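Local coordinates for SusD family protein (Bacteroides uniformis, PDB 7KV1), which probably binds beta-glucan at the cell surface of a human gut bacterium, as a member of the SusD family of surface glycan-binding proteins, at residues G309-T314 and L397-N401; N69-D74 and L109-W113; D324-S328 and R382-F388. One frame throughout, in Å; residues are numbered along the deposited sequence.

Contact 1: G309-T314 and L397-N401; sequences GTVLPT and LNYNN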
loop_
_atom_site.group_PDB
_atom_site.type_symbol
_atom_site.label_atom_id
_atom_site.label_comp_id
_atom_site.label_asym_id
_atom_site.label_seq_id
_atom_site.Cartn_x
_atom_site.Cartn_y
_atom_site.Cartn_z
ATOM N N GLY A 309 -10.582 14.735 -5.428
ATOM C CA GLY A 309 -9.274 14.197 -5.852
ATOM C C GLY A 309 -8.359 13.933 -4.664
ATOM O O GLY A 309 -8.854 13.867 -3.542
ATOM N N THR A 310 -7.057 13.803 -4.894
ATOM C CA THR A 310 -6.081 13.442 -3.836
ATOM C C THR A 310 -5.125 14.608 -3.650
ATOM O O THR A 310 -4.810 15.267 -4.658
ATOM C CB THR A 310 -5.279 12.172 -4.169
ATOM O OG1 THR A 310 -4.213 12.094 -3.221
ATOM C CG2 THR A 310 -4.701 12.168 -5.570
ATOM N N VAL A 311 -4.667 14.821 -2.418
ATOM C CA VAL A 311 -3.705 15.901 -2.062
ATOM C C VAL A 311 -2.273 15.402 -2.299
ATOM O O VAL A 311 -1.310 16.194 -2.153
ATOM C CB VAL A 311 -3.926 16.337 -0.597
ATOM C CG1 VAL A 311 -3.549 15.257 0.403
ATOM C CG2 VAL A 311 -3.192 17.609 -0.262
ATOM N N LEU A 312 -2.114 14.117 -2.615
ATOM C CA LEU A 312 -0.780 13.485 -2.533
ATOM C C LEU A 312 0.216 14.297 -3.360
ATOM O O LEU A 312 1.323 14.572 -2.901
ATOM C CB LEU A 312 -0.863 12.025 -2.983
ATOM C CG LEU A 312 0.489 11.400 -3.299
ATOM C CD1 LEU A 312 1.377 11.366 -2.059
ATOM C CD2 LEU A 312 0.293 9.998 -3.845
ATOM N N PRO A 313 -0.084 14.684 -4.614
ATOM C CA PRO A 313 0.891 15.432 -5.415
ATOM C C PRO A 313 1.288 16.785 -4.790
ATOM O O PRO A 313 2.439 17.208 -4.929
ATOM C CB PRO A 313 0.201 15.563 -6.796
ATOM C CG PRO A 313 -0.777 14.425 -6.817
ATOM C CD PRO A 313 -1.272 14.307 -5.387
ATOM N N THR A 314 0.402 17.376 -3.986
ATOM C CA THR A 314 0.745 18.603 -3.233
ATOM C C THR A 314 1.755 18.245 -2.151
ATOM O O THR A 314 2.719 18.997 -1.995
ATOM C CB THR A 314 -0.480 19.281 -2.620
ATOM O OG1 THR A 314 -1.284 19.722 -3.718
ATOM C CG2 THR A 314 -0.088 20.417 -1.691
ATOM N N LEU A 397 -5.234 22.254 -4.328
ATOM C CA LEU A 397 -4.420 21.229 -3.614
ATOM C C LEU A 397 -4.709 19.827 -4.175
ATOM O O LEU A 397 -3.926 18.914 -3.859
ATOM C CB LEU A 397 -4.748 21.279 -2.116
ATOM C CG LEU A 397 -3.859 22.167 -1.236
ATOM C CD1 LEU A 397 -3.481 23.469 -1.919
ATOM C CD2 LEU A 397 -4.528 22.436 0.099
ATOM N N ASN A 398 -5.784 19.630 -4.942
ATOM C CA ASN A 398 -6.228 18.256 -5.308
ATOM C C ASN A 398 -6.025 17.954 -6.793
ATOM O O ASN A 398 -6.205 18.844 -7.643
ATOM C CB ASN A 398 -7.655 17.963 -4.870
ATOM C CG ASN A 398 -7.768 18.038 -3.363
ATOM O OD1 ASN A 398 -7.674 17.022 -2.676
ATOM N ND2 ASN A 398 -7.893 19.252 -2.842
ATOM N N TYR A 399 -5.677 16.689 -7.064
ATOM C CA TYR A 399 -5.269 16.163 -8.386
ATOM C C TYR A 399 -6.074 14.897 -8.636
ATOM O O TYR A 399 -6.688 14.388 -7.683
ATOM C CB TYR A 399 -3.753 15.937 -8.397
ATOM C CG TYR A 399 -2.937 17.193 -8.302
ATOM C CD1 TYR A 399 -2.588 17.726 -7.073
ATOM C CD2 TYR A 399 -2.515 17.850 -9.439
ATOM C CE1 TYR A 399 -1.852 18.888 -6.978
ATOM C CE2 TYR A 399 -1.746 19.000 -9.372
ATOM C CZ TYR A 399 -1.411 19.508 -8.131
ATOM O OH TYR A 399 -0.710 20.646 -8.007
ATOM N N ASN A 400 -6.074 14.385 -9.861
ATOM C CA ASN A 400 -6.969 13.257 -10.236
ATOM C C ASN A 400 -6.234 11.913 -10.167
ATOM O O ASN A 400 -6.835 10.894 -10.582
ATOM C CB ASN A 400 -7.557 13.443 -11.644
ATOM C CG ASN A 400 -6.487 13.463 -12.710
ATOM O OD1 ASN A 400 -5.329 13.141 -12.443
ATOM N ND2 ASN A 400 -6.849 13.885 -13.910
ATOM N N ASN A 401 -4.976 11.883 -9.738
ATOM C CA ASN A 401 -4.171 10.628 -9.803
ATOM C C ASN A 401 -4.837 9.533 -8.967
ATOM O O ASN A 401 -4.856 9.674 -7.717
ATOM C CB ASN A 401 -2.751 10.810 -9.277
ATOM C CG ASN A 401 -2.007 11.877 -10.041
ATOM O OD1 ASN A 401 -2.335 13.053 -9.907
ATOM N ND2 ASN A 401 -0.998 11.483 -10.811
HETATM O O HOH W 1 -0.523 21.746 -5.543
#

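Contact 2: N69-D74 and L109-W113; sequences NALNID and LGSLW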
loop_
_atom_site.group_PDB
_atom_site.type_symbol
_atom_site.label_atom_id
_atom_site.label_comp_id
_atom_site.label_asym_id
_atom_site.label_seq_id
_atom_site.Cartn_x
_atom_site.Cartn_y
_atom_site.Cartn_z
ATOM N N ASN A 69 -2.860 13.177 4.640
ATOM C CA ASN A 69 -2.124 11.896 4.791
ATOM C C ASN A 69 -2.226 11.110 3.478
ATOM O O ASN A 69 -3.019 11.520 2.607
ATOM C CB ASN A 69 -2.665 11.119 5.987
ATOM C CG ASN A 69 -1.784 9.937 6.329
ATOM O OD1 ASN A 69 -0.580 9.957 6.060
ATOM N ND2 ASN A 69 -2.370 8.904 6.906
ATOM N N ALA A 70 -1.438 10.038 3.325
ATOM C CA ALA A 70 -1.450 9.175 2.126
ATOM C C ALA A 70 -0.919 7.794 2.513
ATOM O O ALA A 70 0.038 7.712 3.299
ATOM C CB ALA A 70 -0.635 9.807 1.029
ATOM N N LEU A 71 -1.517 6.749 1.967
ATOM C CA LEU A 71 -1.165 5.347 2.316
ATOM C C LEU A 71 0.276 5.064 1.870
ATOM O O LEU A 71 0.944 4.251 2.549
ATOM C CB LEU A 71 -2.162 4.397 1.645
ATOM C CG LEU A 71 -3.591 4.483 2.199
ATOM C CD1 LEU A 71 -4.529 3.562 1.445
ATOM C CD2 LEU A 71 -3.613 4.147 3.685
ATOM N N ASN A 72 0.734 5.619 0.737
ATOM C CA ASN A 72 2.111 5.325 0.257
ATOM C C ASN A 72 3.101 6.056 1.167
ATOM O O ASN A 72 4.159 5.454 1.452
ATOM C CB ASN A 72 2.326 5.579 -1.245
ATOM C CG ASN A 72 2.117 7.018 -1.679
ATOM O OD1 ASN A 72 1.289 7.737 -1.104
ATOM N ND2 ASN A 72 2.844 7.446 -2.718
ATOM N N ILE A 73 2.791 7.277 1.642
ATOM C CA ILE A 73 3.662 7.984 2.618
ATOM C C ILE A 73 3.776 7.081 3.859
ATOM O O ILE A 73 4.904 6.822 4.305
ATOM C CB ILE A 73 3.168 9.410 2.954
ATOM C CG1 ILE A 73 3.246 10.329 1.729
ATOM C CG2 ILE A 73 3.944 9.960 4.125
ATOM C CD1 ILE A 73 2.580 11.664 1.926
ATOM N N ASP A 74 2.651 6.611 4.382
ATOM C CA ASP A 74 2.624 5.803 5.634
ATOM C C ASP A 74 3.456 4.529 5.419
ATOM O O ASP A 74 4.215 4.138 6.343
ATOM C CB ASP A 74 1.186 5.506 6.062
ATOM C CG ASP A 74 0.351 6.722 6.457
ATOM O OD1 ASP A 74 0.923 7.845 6.590
ATOM O OD2 ASP A 74 -0.858 6.543 6.651
ATOM N N LEU A 109 0.185 7.188 13.892
ATOM C CA LEU A 109 -0.804 7.287 12.787
ATOM C C LEU A 109 -2.227 7.039 13.321
ATOM O O LEU A 109 -2.939 6.190 12.792
ATOM C CB LEU A 109 -0.370 6.298 11.715
ATOM C CG LEU A 109 0.947 6.632 11.020
ATOM C CD1 LEU A 109 1.267 5.603 9.970
ATOM C CD2 LEU A 109 0.904 8.013 10.382
ATOM N N GLY A 110 -2.653 7.812 14.313
ATOM C CA GLY A 110 -3.992 7.688 14.929
ATOM C C GLY A 110 -5.117 7.789 13.917
ATOM O O GLY A 110 -6.128 7.081 14.065
ATOM N N SER A 111 -4.971 8.648 12.905
ATOM C CA SER A 111 -6.027 8.885 11.890
ATOM C C SER A 111 -6.293 7.598 11.098
ATOM O O SER A 111 -7.461 7.332 10.759
ATOM C CB SER A 111 -5.672 10.059 10.991
ATOM O OG SER A 111 -4.533 9.728 10.248
ATOM N N LEU A 112 -5.259 6.790 10.852
ATOM C CA LEU A 112 -5.380 5.532 10.082
ATOM C C LEU A 112 -6.251 4.559 10.875
ATOM O O LEU A 112 -7.102 3.893 10.265
ATOM C CB LEU A 112 -3.971 4.972 9.827
ATOM C CG LEU A 112 -3.715 4.383 8.460
ATOM C CD1 LEU A 112 -4.023 5.411 7.374
ATOM C CD2 LEU A 112 -2.279 3.873 8.352
ATOM N N TRP A 113 -6.084 4.522 12.194
ATOM C CA TRP A 113 -6.939 3.737 13.117
ATOM C C TRP A 113 -8.407 4.175 12.975
ATOM O O TRP A 113 -9.265 3.327 12.723
ATOM C CB TRP A 113 -6.399 3.875 14.540
ATOM C CG TRP A 113 -7.181 3.197 15.633
ATOM C CD1 TRP A 113 -8.406 3.549 16.120
ATOM C CD2 TRP A 113 -6.682 2.176 16.519
ATOM N NE1 TRP A 113 -8.718 2.796 17.226
ATOM C CE2 TRP A 113 -7.685 1.927 17.471
ATOM C CE3 TRP A 113 -5.491 1.442 16.567
ATOM C CZ2 TRP A 113 -7.542 0.965 18.458
ATOM C CZ3 TRP A 113 -5.352 0.485 17.545
ATOM C CH2 TRP A 113 -6.364 0.262 18.476
#

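Contact 3: D324-S328 and R382-F388; sequences DDGWS and RPYDKNF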
loop_
_atom_site.group_PDB
_atom_site.type_symbol
_atom_site.label_atom_id
_atom_site.label_comp_id
_atom_site.label_asym_id
_atom_site.label_seq_id
_atom_site.Cartn_x
_atom_site.Cartn_y
_atom_site.Cartn_z
ATOM N N ASP A 324 7.546 24.373 -14.490
ATOM C CA ASP A 324 8.134 23.637 -15.647
ATOM C C ASP A 324 7.007 23.500 -16.675
ATOM O O ASP A 324 5.945 24.102 -16.435
ATOM C CB ASP A 324 8.823 22.328 -15.207
ATOM C CG ASP A 324 7.933 21.233 -14.626
ATOM O OD1 ASP A 324 6.686 21.428 -14.585
ATOM O OD2 ASP A 324 8.499 20.152 -14.241
ATOM N N ASP A 325 7.185 22.735 -17.753
ATOM C CA ASP A 325 6.193 22.707 -18.867
ATOM C C ASP A 325 4.829 22.214 -18.354
ATOM O O ASP A 325 3.800 22.752 -18.797
ATOM C CB ASP A 325 6.694 21.861 -20.044
ATOM C CG ASP A 325 7.994 22.362 -20.664
ATOM O OD1 ASP A 325 8.413 23.491 -20.322
ATOM O OD2 ASP A 325 8.585 21.617 -21.494
ATOM N N GLY A 326 4.815 21.230 -17.447
ATOM C CA GLY A 326 3.592 20.522 -17.018
ATOM C C GLY A 326 2.984 21.076 -15.741
ATOM O O GLY A 326 1.807 20.748 -15.465
ATOM N N TRP A 327 3.726 21.881 -14.978
ATOM C CA TRP A 327 3.225 22.417 -13.681
ATOM C C TRP A 327 3.616 23.885 -13.524
ATOM O O TRP A 327 4.819 24.177 -13.469
ATOM C CB TRP A 327 3.743 21.556 -12.525
ATOM C CG TRP A 327 3.035 21.722 -11.214
ATOM C CD1 TRP A 327 1.693 21.763 -10.977
ATOM C CD2 TRP A 327 3.671 21.766 -9.928
ATOM N NE1 TRP A 327 1.454 21.881 -9.631
ATOM C CE2 TRP A 327 2.652 21.885 -8.970
ATOM C CE3 TRP A 327 5.005 21.760 -9.509
ATOM C CZ2 TRP A 327 2.932 21.942 -7.619
ATOM C CZ3 TRP A 327 5.278 21.829 -8.170
ATOM C CH2 TRP A 327 4.252 21.911 -7.244
ATOM N N SER A 328 2.611 24.756 -13.391
ATOM C CA SER A 328 2.776 26.236 -13.371
ATOM C C SER A 328 3.362 26.728 -12.045
ATOM O O SER A 328 3.081 26.119 -10.961
ATOM C CB SER A 328 1.460 26.906 -13.640
ATOM O OG SER A 328 0.991 26.539 -14.925
ATOM N N ARG A 382 3.749 12.830 -9.293
ATOM C CA ARG A 382 4.125 14.253 -9.316
ATOM C C ARG A 382 2.930 15.077 -9.799
ATOM O O ARG A 382 2.036 14.595 -10.502
ATOM C CB ARG A 382 5.396 14.494 -10.129
ATOM C CG ARG A 382 5.247 14.254 -11.622
ATOM C CD ARG A 382 6.182 15.182 -12.346
ATOM N NE ARG A 382 5.681 16.539 -12.308
ATOM C CZ ARG A 382 6.258 17.577 -12.898
ATOM N NH1 ARG A 382 7.390 17.447 -13.562
ATOM N NH2 ARG A 382 5.703 18.764 -12.789
ATOM N N PRO A 383 2.836 16.346 -9.352
ATOM C CA PRO A 383 1.752 17.223 -9.779
ATOM C C PRO A 383 1.982 17.678 -11.227
ATOM O O PRO A 383 3.140 17.948 -11.588
ATOM C CB PRO A 383 1.814 18.412 -8.813
ATOM C CG PRO A 383 3.281 18.456 -8.415
ATOM C CD PRO A 383 3.738 17.006 -8.401
ATOM N N TYR A 384 0.880 17.742 -11.971
ATOM C CA TYR A 384 0.735 18.340 -13.325
ATOM C C TYR A 384 -0.524 19.207 -13.379
ATOM O O TYR A 384 -1.560 18.729 -12.900
ATOM C CB TYR A 384 0.581 17.241 -14.379
ATOM C CG TYR A 384 1.871 16.545 -14.705
ATOM C CD1 TYR A 384 2.904 17.237 -15.303
ATOM C CD2 TYR A 384 2.076 15.221 -14.376
ATOM C CE1 TYR A 384 4.103 16.622 -15.602
ATOM C CE2 TYR A 384 3.267 14.588 -14.676
ATOM C CZ TYR A 384 4.278 15.290 -15.280
ATOM O OH TYR A 384 5.458 14.703 -15.560
ATOM N N ASP A 385 -0.479 20.376 -14.039
ATOM C CA ASP A 385 -1.684 21.253 -14.208
ATOM C C ASP A 385 -2.838 20.444 -14.812
ATOM O O ASP A 385 -3.954 20.497 -14.282
ATOM C CB ASP A 385 -1.416 22.487 -15.077
ATOM C CG ASP A 385 -0.366 23.413 -14.501
ATOM O OD1 ASP A 385 -0.270 23.519 -13.269
ATOM O OD2 ASP A 385 0.381 23.982 -15.290
ATOM N N LYS A 386 -2.577 19.671 -15.855
ATOM C CA LYS A 386 -3.636 18.892 -16.549
ATOM C C LYS A 386 -4.374 17.951 -15.579
ATOM O O LYS A 386 -5.443 17.501 -15.969
ATOM C CB LYS A 386 -3.017 18.110 -17.710
ATOM C CG LYS A 386 -2.003 17.052 -17.299
ATOM C CD LYS A 386 -1.569 16.159 -18.438
ATOM C CE LYS A 386 -1.114 14.796 -17.975
ATOM N NZ LYS A 386 -2.275 14.002 -17.516
ATOM N N ASN A 387 -3.838 17.661 -14.377
ATOM C CA ASN A 387 -4.401 16.661 -13.425
ATOM C C ASN A 387 -5.165 17.338 -12.265
ATOM O O ASN A 387 -5.673 16.604 -11.406
ATOM C CB ASN A 387 -3.298 15.745 -12.867
ATOM C CG ASN A 387 -2.693 14.791 -13.880
ATOM O OD1 ASN A 387 -3.338 14.380 -14.844
ATOM N ND2 ASN A 387 -1.439 14.430 -13.678
ATOM N N PHE A 388 -5.303 18.672 -12.236
ATOM C CA PHE A 388 -6.038 19.407 -11.163
ATOM C C PHE A 388 -7.534 19.081 -11.139
ATOM O O PHE A 388 -8.149 19.208 -12.203
ATOM C CB PHE A 388 -6.014 20.909 -11.405
ATOM C CG PHE A 388 -4.772 21.622 -10.958
ATOM C CD1 PHE A 388 -4.277 21.441 -9.677
ATOM C CD2 PHE A 388 -4.166 22.558 -11.784
ATOM C CE1 PHE A 388 -3.162 22.140 -9.254
ATOM C CE2 PHE A 388 -3.048 23.255 -11.358
ATOM C CZ PHE A 388 -2.550 23.041 -10.096
HETATM O O HOH W 2 0.212 19.751 -17.214
#

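Contact 1: G309-T314 and L397-N401
Tyr399 and Thr310 pair as a single antiparallel bridge of the hydrogen-bonded kind, just ahead of the short helix 312-315 in the SusD-family region. Both backbone hydrogen bonds are 2.9 Å long, one from Thr310 N to Tyr399 O and the other from Tyr399 N to Thr310 O. Gly309 suits its place because a CB there would run into Tyr399 O. Beyond the bridge the chain turns into the helix. Thr310 OG1, anti to its own nitrogen (chi1 169°), caps this turn by accepting from Leu312 N at 3.0 Å and also bonds Asp62, while its CG2 rests against Asn401 O. Pro313, where the helix gets under way and a proline is easily accommodated, lays CB over one face of the Tyr399 ring, offset toward the rim in a CH-pi contact 3.9 Å from the centroid. Thr314 meets the same ring in its plane, OG1 approaching CE1. That hydroxyl donates to Leu397 O at 2.8 Å, and the phenol of Tyr399 bonds Trp327. A valine in place of Thr314 would probably leave Leu397 O without this donor and break the water link to the phenol. The water sits 2.8 Å from Thr314 OG1, to which it donates, and 2.7 Å from Tyr399 OH.

Contact 2: N69-D74 and L109-W113
The flat carboxylate of Asp74 has the two methyls of Leu109 over one face, Leu109 CD1 lying 3.8 Å from Asp74 CG, while Leu112, pointing back at Asp74, brings CD1 near the carboxylate plane at the OD2 edge. This is helix-to-helix packing in the N-terminal half of the SusD fold, the start of helix 110-129 against the short helix 71-76. The other flat group, the amide of Asn69, is turned about 35° from the carboxylate plane and holds it by a bond of 2.8 Å from Asn69 ND2 to the syn lone pair of Asp74 OD2. The donor reaches it because Asn69 CG stands anti to the backbone nitrogen (chi1 -170°), which carries the amide out beside the helix. The buried acid is thus gripped by a neighbour on its own segment, and the leucines, unable to compete for that bond, shield the pair with hydrocarbon. Tyr162 and Met158 of helix 138-162 extend this cover, and Trp95 packs on Asn69 and Leu109. Leucine suits position 112 since its branched end serves two partners: CD1 touches Leu71 CD2 at 3.9 Å and lies 3.4 Å from Asp74 OD2, with Leu112 CD2 almost as close at 3.5 Å from that oxygen.

Contact 3: D324-S328 and R382-F388
A type I beta turn, residues 324-327, docks on the 3-10 turn 385-387 and the residues leading into it, in a loop-rich part of the SusD-family region. Trp327 is the broadest surface: Pro383 CG sits over the centre of its six-membered ring, 3.5 Å from the centroid and only 9° off the normal, a CH-pi contact that suits the flat indole and the compact proline. Trp327 NE1 hydrogen-bonds to Tyr399 OH. Asp324 and Arg382 form a salt bridge with nearly coplanar end groups; the strong arm runs from Arg382 NH1 to the syn lone pair of Asp324 OD2 at 3.0 Å, and the bonds from Arg382 NH2 to the Asp324 oxygens are weak. The arginine chain bends at chi2 and chi3 (-74°), folding NE and NH2 back so that both donate to Pro383 O. This side-on grip fixes the rotation of the guanidinium, with Tyr384 CE1 over the centre of one face. Gly326 leaves room for the tyrosine ring, since a CB would strike Tyr384 CD1, and Gly326 O takes a bond of 2.7 Å from Asp385 N. The Asp385 carboxylate bridges back to Ser328: OD1 accepts from Ser328 N at 3.1 Å, almost straight at 175°, while OD2 takes Ser328 OG from above its plane at 2.7 Å. With Asp324 and Asp385 each binding across, this is a type I beta turn packed on a 3-10 turn.

Contacts 1 and 3 belong together: their centres lie 11 Å apart, all four segments fall in the SusD-family region, and contact 3 forms within the chain that runs between the two segments of contact 1. Tyr399 OH joins them, 3.0 Å from Trp327 NE1, and the Tyr399 ring also stacks on Phe388. Contact 2 closes earlier in the chain, in the other family region, yet it reaches contact 1 through Leu312: CD1 of Leu312 packs 4.0 Å from Ala70 CB. Contacts 2 and 3 do not touch; their nearest atoms are about 9 Å apart. None of the residues lining the cobalt hexammine pocket belongs to these contacts.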